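PDB 2EKM: hypothetical protein ST1511 from Sulfolobus tokodaii, which is of unknown function but belongs to the adenosine-specific kinase family and may act as an adenosine monophosphate-protein transferase. Local coordinates for residues A[73-78]-A[83-88]; A[17-22]-A[94-99]. All blocks are in the same frame, centred on the assembly; numbering follows the deposited sequence.

Interaction 1 of 2, residues A[73-78]-A[83-88]; sequences QTALKI and TFVIYI
Ala75 and Val85 mark the place where helix 73-78 and strand 83-88 lie nearest, their CA atoms 6.1 Å apart. The two axes approach to 8.1 Å and run at 150°, roughly antiparallel, the chain turning back through a four-residue link. Thr83, Val85 and Tyr87 face the helix; Phe84 points to the other side of the sheet. Val85 is the central apolar contact. Its CG2 lies 4.0 Å from Thr74 CG2, and its CG1 also touches that methyl, the two side chains meeting at about a right angle. The same Val85 CG2 reaches Ala75, 4.2 Å from CB, where the small side chain lets the helix backbone come close. Nearer the link, Ile78 CD1 packs 4.2 Å from Thr83 CG2 and also borders Val85 CG2; the hydroxyl of Thr83 is turned instead to Ala80 O. At the far end the contact becomes polar. Thr74 OG1 stands anti to the carbonyl carbon (chi1 -65°), which leaves the methyl anti to the backbone N and facing Val85. Thr74 OG1 and Tyr87 OH lie 2.5 Å apart, a short hydrogen-bonding distance, with OG1 at the ring edge and in its plane. OG1 also has a weak bond to Leu70 O, and Tyr87 OH is hydrogen-bonded to Glu11 O. A phenylalanine in place of Tyr87 would probably keep the ring packing but cost Thr74 OG1 its phenol partner and Glu11 O its hydroxyl. Helix 65-78 thus packs on one face of the five-stranded antiparallel sheet, between it and strand 4-10, whose Val10 touches Thr74 and Tyr87; a methyl-lined seam ends in one buried hydroxyl pair that satisfies polar atoms within this layer.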
loop_
_atom_site.group_PDB
_atom_site.type_symbol
_atom_site.label_atom_id
_atom_site.label_comp_id
_atom_site.label_asym_id
_atom_site.label_seq_id
_atom_site.Cartn_x
_atom_site.Cartn_y
_atom_site.Cartn_z
ATOM N N GLN A 73 -13.934 -14.858 10.533
ATOM C CA GLN A 73 -13.324 -14.773 11.855
ATOM C C GLN A 73 -12.196 -13.747 11.902
ATOM O O GLN A 73 -12.179 -12.872 12.765
ATOM C CB GLN A 73 -12.811 -16.154 12.270
ATOM C CG GLN A 73 -13.928 -17.177 12.412
ATOM C CD GLN A 73 -13.447 -18.611 12.317
ATOM O OE1 GLN A 73 -14.250 -19.541 12.329
ATOM N NE2 GLN A 73 -12.136 -18.799 12.217
ATOM N N THR A 74 -11.259 -13.855 10.968
ATOM C CA THR A 74 -10.141 -12.928 10.916
ATOM C C THR A 74 -10.619 -11.488 10.716
ATOM O O THR A 74 -10.097 -10.567 11.340
ATOM C CB THR A 74 -9.152 -13.337 9.799
ATOM O OG1 THR A 74 -8.570 -14.604 10.140
ATOM C CG2 THR A 74 -8.040 -12.304 9.640
ATOM N N ALA A 75 -11.622 -11.296 9.863
ATOM C CA ALA A 75 -12.161 -9.959 9.612
ATOM C C ALA A 75 -12.770 -9.370 10.885
ATOM O O ALA A 75 -12.648 -8.173 11.151
ATOM C CB ALA A 75 -13.217 -10.019 8.510
ATOM N N LEU A 76 -13.437 -10.214 11.666
ATOM C CA LEU A 76 -14.049 -9.770 12.913
ATOM C C LEU A 76 -12.989 -9.417 13.953
ATOM O O LEU A 76 -13.131 -8.447 14.694
ATOM C CB LEU A 76 -14.956 -10.866 13.478
ATOM C CG LEU A 76 -16.368 -11.012 12.910
ATOM C CD1 LEU A 76 -16.975 -12.310 13.419
ATOM C CD2 LEU A 76 -17.227 -9.818 13.329
ATOM N N LYS A 77 -11.932 -10.219 14.015
ATOM C CA LYS A 77 -10.857 -9.991 14.975
ATOM C C LYS A 77 -10.109 -8.691 14.690
ATOM O O LYS A 77 -9.718 -7.977 15.610
ATOM C CB LYS A 77 -9.904 -11.183 14.966
ATOM C CG LYS A 77 -10.569 -12.461 15.459
ATOM C CD LYS A 77 -9.788 -13.713 15.085
ATOM C CE LYS A 77 -8.415 -13.743 15.722
ATOM N NZ LYS A 77 -7.752 -15.057 15.484
ATOM N N ILE A 78 -9.900 -8.385 13.416
ATOM C CA ILE A 78 -9.230 -7.145 13.063
ATOM C C ILE A 78 -10.236 -6.036 13.376
ATOM O O ILE A 78 -9.886 -5.013 13.964
ATOM C CB ILE A 78 -8.851 -7.123 11.573
ATOM C CG1 ILE A 78 -7.786 -8.191 11.300
ATOM C CG2 ILE A 78 -8.346 -5.732 11.179
ATOM C CD1 ILE A 78 -7.397 -8.325 9.825
ATOM N N THR A 83 -11.796 -3.342 5.734
ATOM C CA THR A 83 -10.739 -4.340 5.649
ATOM C C THR A 83 -11.303 -5.558 4.916
ATOM O O THR A 83 -12.461 -5.926 5.121
ATOM C CB THR A 83 -10.286 -4.809 7.057
ATOM O OG1 THR A 83 -9.800 -3.691 7.807
ATOM C CG2 THR A 83 -9.179 -5.851 6.943
ATOM N N PHE A 84 -10.506 -6.163 4.042
ATOM C CA PHE A 84 -10.956 -7.364 3.364
ATOM C C PHE A 84 -9.948 -8.464 3.675
ATOM O O PHE A 84 -8.757 -8.197 3.863
ATOM C CB PHE A 84 -11.138 -7.141 1.846
ATOM C CG PHE A 84 -9.856 -6.985 1.066
ATOM C CD1 PHE A 84 -9.098 -8.097 0.711
ATOM C CD2 PHE A 84 -9.448 -5.733 0.621
ATOM C CE1 PHE A 84 -7.953 -7.963 -0.080
ATOM C CE2 PHE A 84 -8.308 -5.588 -0.170
ATOM C CZ PHE A 84 -7.560 -6.709 -0.522
ATOM N N VAL A 85 -10.445 -9.691 3.773
ATOM C CA VAL A 85 -9.613 -10.841 4.085
ATOM C C VAL A 85 -9.916 -11.965 3.109
ATOM O O VAL A 85 -11.080 -12.284 2.862
ATOM C CB VAL A 85 -9.879 -11.359 5.525
ATOM C CG1 VAL A 85 -9.056 -12.620 5.792
ATOM C CG2 VAL A 85 -9.529 -10.281 6.539
ATOM N N ILE A 86 -8.861 -12.552 2.555
ATOM C CA ILE A 86 -8.997 -13.656 1.616
ATOM C C ILE A 86 -8.162 -14.846 2.075
ATOM O O ILE A 86 -7.000 -14.696 2.452
ATOM C CB ILE A 86 -8.502 -13.277 0.195
ATOM C CG1 ILE A 86 -9.335 -12.130 -0.382
ATOM C CG2 ILE A 86 -8.597 -14.490 -0.718
ATOM C CD1 ILE A 86 -8.799 -11.607 -1.713
ATOM N N TYR A 87 -8.772 -16.025 2.055
ATOM C CA TYR A 87 -8.087 -17.261 2.407
ATOM C C TYR A 87 -8.135 -18.108 1.147
ATOM O O TYR A 87 -9.179 -18.199 0.503
ATOM C CB TYR A 87 -8.810 -17.984 3.547
ATOM C CG TYR A 87 -8.402 -17.522 4.924
ATOM C CD1 TYR A 87 -7.312 -18.094 5.577
ATOM C CD2 TYR A 87 -9.098 -16.505 5.575
ATOM C CE1 TYR A 87 -6.925 -17.664 6.843
ATOM C CE2 TYR A 87 -8.719 -16.066 6.840
ATOM C CZ TYR A 87 -7.632 -16.651 7.467
ATOM O OH TYR A 87 -7.247 -16.218 8.714
ATOM N N ILE A 88 -7.010 -18.714 0.784
ATOM C CA ILE A 88 -6.966 -19.556 -0.407
ATOM C C ILE A 88 -6.246 -20.867 -0.131
ATOM O O ILE A 88 -5.393 -20.950 0.749
ATOM C CB ILE A 88 -6.255 -18.853 -1.600
ATOM C CG1 ILE A 88 -4.801 -18.539 -1.240
ATOM C CG2 ILE A 88 -7.018 -17.588 -1.991
ATOM C CD1 ILE A 88 -3.994 -17.940 -2.382
#

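Interaction 2 of 2, residues A[17-22]-A[94-99]; sequences NVIIGQ and INVLNR
Ile19 meets both Val96 and Leu97, and the contact between strand 17-22 and helix 94-99 is wholly apolar, methyl against methyl. The backbones stay well apart, Ile19 and Leu97 having the nearest CA atoms at 8.4 Å, so the side chains span the gap. Ile19 divides its two branches between the partners. Its longer arm, with CG1 anti to the carbonyl carbon (chi1 -63°), carries CD1 to 4.2 Å from Val96 CG2. The shorter branch, Ile19 CG2, lies 4.2 Å from Leu97 CD1. Val96 points its CB at the strand, whereas Leu97 starts off to one side and comes close through its terminal methyl. In both pairs the side chains slant across each other, and all three residues are buried. Polar bonds belong to the surroundings: Gln22 OE1 pairs with Arg108 NH2 in the same chain, for example, and Asn98 ND2 with Asn102 O of the third subunit. Ile19 and Leu97 both touch Ile109 of strand 108-113, the outermost strand of the sheet within this chain, while Val96 rests on Ser39 in the loop after helix 28-37. Helix 93-101 therefore packs on one face of the five-stranded sheet, with Leu97 also packing on Glu104 of the third subunit.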
loop_
_atom_site.group_PDB
_atom_site.type_symbol
_atom_site.label_atom_id
_atom_site.label_comp_id
_atom_site.label_asym_id
_atom_site.label_seq_id
_atom_site.Cartn_x
_atom_site.Cartn_y
_atom_site.Cartn_z
ATOM N N ASN A 17 -3.243 -19.912 2.670
ATOM C CA ASN A 17 -2.527 -18.650 2.614
ATOM C C ASN A 17 -3.600 -17.599 2.860
ATOM O O ASN A 17 -4.758 -17.788 2.481
ATOM C CB ASN A 17 -1.905 -18.444 1.234
ATOM C CG ASN A 17 -0.493 -18.995 1.137
ATOM O OD1 ASN A 17 0.476 -18.297 1.441
ATOM N ND2 ASN A 17 -0.372 -20.251 0.716
ATOM N N VAL A 18 -3.230 -16.504 3.511
ATOM C CA VAL A 18 -4.193 -15.454 3.772
ATOM C C VAL A 18 -3.691 -14.165 3.137
ATOM O O VAL A 18 -2.488 -13.913 3.094
ATOM C CB VAL A 18 -4.405 -15.253 5.298
ATOM C CG1 VAL A 18 -3.154 -14.654 5.935
ATOM C CG2 VAL A 18 -5.626 -14.373 5.544
ATOM N N ILE A 19 -4.619 -13.381 2.608
ATOM C CA ILE A 19 -4.305 -12.101 1.989
ATOM C C ILE A 19 -5.236 -11.079 2.633
ATOM O O ILE A 19 -6.461 -11.219 2.579
ATOM C CB ILE A 19 -4.554 -12.121 0.463
ATOM C CG1 ILE A 19 -3.634 -13.146 -0.205
ATOM C CG2 ILE A 19 -4.283 -10.731 -0.124
ATOM C CD1 ILE A 19 -3.913 -13.348 -1.680
ATOM N N ILE A 20 -4.650 -10.059 3.246
ATOM C CA ILE A 20 -5.426 -9.030 3.922
ATOM C C ILE A 20 -5.132 -7.653 3.338
ATOM O O ILE A 20 -3.977 -7.300 3.101
ATOM C CB ILE A 20 -5.110 -9.027 5.437
ATOM C CG1 ILE A 20 -5.290 -10.441 5.998
ATOM C CG2 ILE A 20 -6.029 -8.052 6.162
ATOM C CD1 ILE A 20 -4.881 -10.598 7.452
ATOM N N GLY A 21 -6.187 -6.882 3.100
ATOM C CA GLY A 21 -6.001 -5.556 2.546
ATOM C C GLY A 21 -7.092 -4.580 2.933
ATOM O O GLY A 21 -7.827 -4.792 3.897
ATOM N N GLN A 22 -7.196 -3.506 2.164
ATOM C CA GLN A 22 -8.189 -2.473 2.408
ATOM C C GLN A 22 -8.872 -2.139 1.093
ATOM O O GLN A 22 -8.224 -2.062 0.044
ATOM C CB GLN A 22 -7.509 -1.228 2.967
ATOM C CG GLN A 22 -8.447 -0.129 3.402
ATOM C CD GLN A 22 -7.680 1.083 3.884
ATOM O OE1 GLN A 22 -6.697 0.953 4.614
ATOM N NE2 GLN A 22 -8.122 2.268 3.482
ATOM N N ILE A 94 0.934 -15.674 -5.193
ATOM C CA ILE A 94 1.476 -15.154 -6.448
ATOM C C ILE A 94 0.558 -15.460 -7.624
ATOM O O ILE A 94 0.660 -14.830 -8.677
ATOM C CB ILE A 94 2.897 -15.699 -6.764
ATOM C CG1 ILE A 94 2.888 -17.225 -6.836
ATOM C CG2 ILE A 94 3.888 -15.206 -5.716
ATOM C CD1 ILE A 94 4.235 -17.804 -7.263
ATOM N N ASN A 95 -0.340 -16.427 -7.448
ATOM C CA ASN A 95 -1.282 -16.772 -8.512
ATOM C C ASN A 95 -2.320 -15.669 -8.699
ATOM O O ASN A 95 -2.785 -15.424 -9.813
ATOM C CB ASN A 95 -2.065 -18.055 -8.195
ATOM C CG ASN A 95 -1.195 -19.298 -8.130
ATOM O OD1 ASN A 95 -0.116 -19.369 -8.724
ATOM N ND2 ASN A 95 -1.688 -20.304 -7.426
ATOM N N VAL A 96 -2.689 -15.005 -7.607
ATOM C CA VAL A 96 -3.740 -13.994 -7.682
ATOM C C VAL A 96 -3.453 -12.610 -7.132
ATOM O O VAL A 96 -4.300 -11.725 -7.233
ATOM C CB VAL A 96 -5.017 -14.501 -6.975
ATOM C CG1 VAL A 96 -5.511 -15.778 -7.641
ATOM C CG2 VAL A 96 -4.729 -14.752 -5.501
ATOM N N LEU A 97 -2.277 -12.403 -6.559
ATOM C CA LEU A 97 -1.983 -11.099 -5.983
ATOM C C LEU A 97 -2.151 -9.948 -6.975
ATOM O O LEU A 97 -2.755 -8.927 -6.641
ATOM C CB LEU A 97 -0.580 -11.094 -5.373
ATOM C CG LEU A 97 -0.353 -10.121 -4.208
ATOM C CD1 LEU A 97 -1.486 -10.218 -3.185
ATOM C CD2 LEU A 97 0.984 -10.444 -3.550
ATOM N N ASN A 98 -1.638 -10.096 -8.193
ATOM C CA ASN A 98 -1.784 -9.018 -9.167
ATOM C C ASN A 98 -3.246 -8.768 -9.556
ATOM O O ASN A 98 -3.639 -7.624 -9.795
ATOM C CB ASN A 98 -0.919 -9.280 -10.409
ATOM C CG ASN A 98 0.552 -8.959 -10.169
ATOM O OD1 ASN A 98 0.886 -8.210 -9.254
ATOM N ND2 ASN A 98 1.430 -9.509 -10.997
ATOM N N ARG A 99 -4.058 -9.820 -9.619
ATOM C CA ARG A 99 -5.479 -9.638 -9.950
ATOM C C ARG A 99 -6.138 -8.793 -8.869
ATOM O O ARG A 99 -6.922 -7.885 -9.158
ATOM C CB ARG A 99 -6.203 -10.988 -10.037
ATOM C CG ARG A 99 -5.932 -11.741 -11.319
ATOM C CD ARG A 99 -6.578 -13.124 -11.310
ATOM N NE ARG A 99 -6.519 -13.718 -12.640
ATOM C CZ ARG A 99 -7.570 -13.878 -13.438
ATOM N NH1 ARG A 99 -8.778 -13.505 -13.039
ATOM N NH2 ARG A 99 -7.403 -14.376 -14.652
#

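Overall arrangement
Both contacts are buried and serve the same five-stranded sheet, in which strands 83-89 and 16-22 are antiparallel neighbours: Ile19 N lies 2.7 Å from Ile86 O, probably as a hydrogen bond. They use opposite faces of it. In interaction 1 a helix just before its strand packs against the side that looks toward strand 4-10; in interaction 2 the helix just after that strand packs on the other side, reaching Ile19 from far along the chain. Interaction 1 is the larger, burying 247 Å² against 107 Å², and adds a hydroxyl pair to its apolar packing. Interaction 2 relies on methyl contacts, its polar side chains bonding elsewhere, in the chain and in neighbouring subunits.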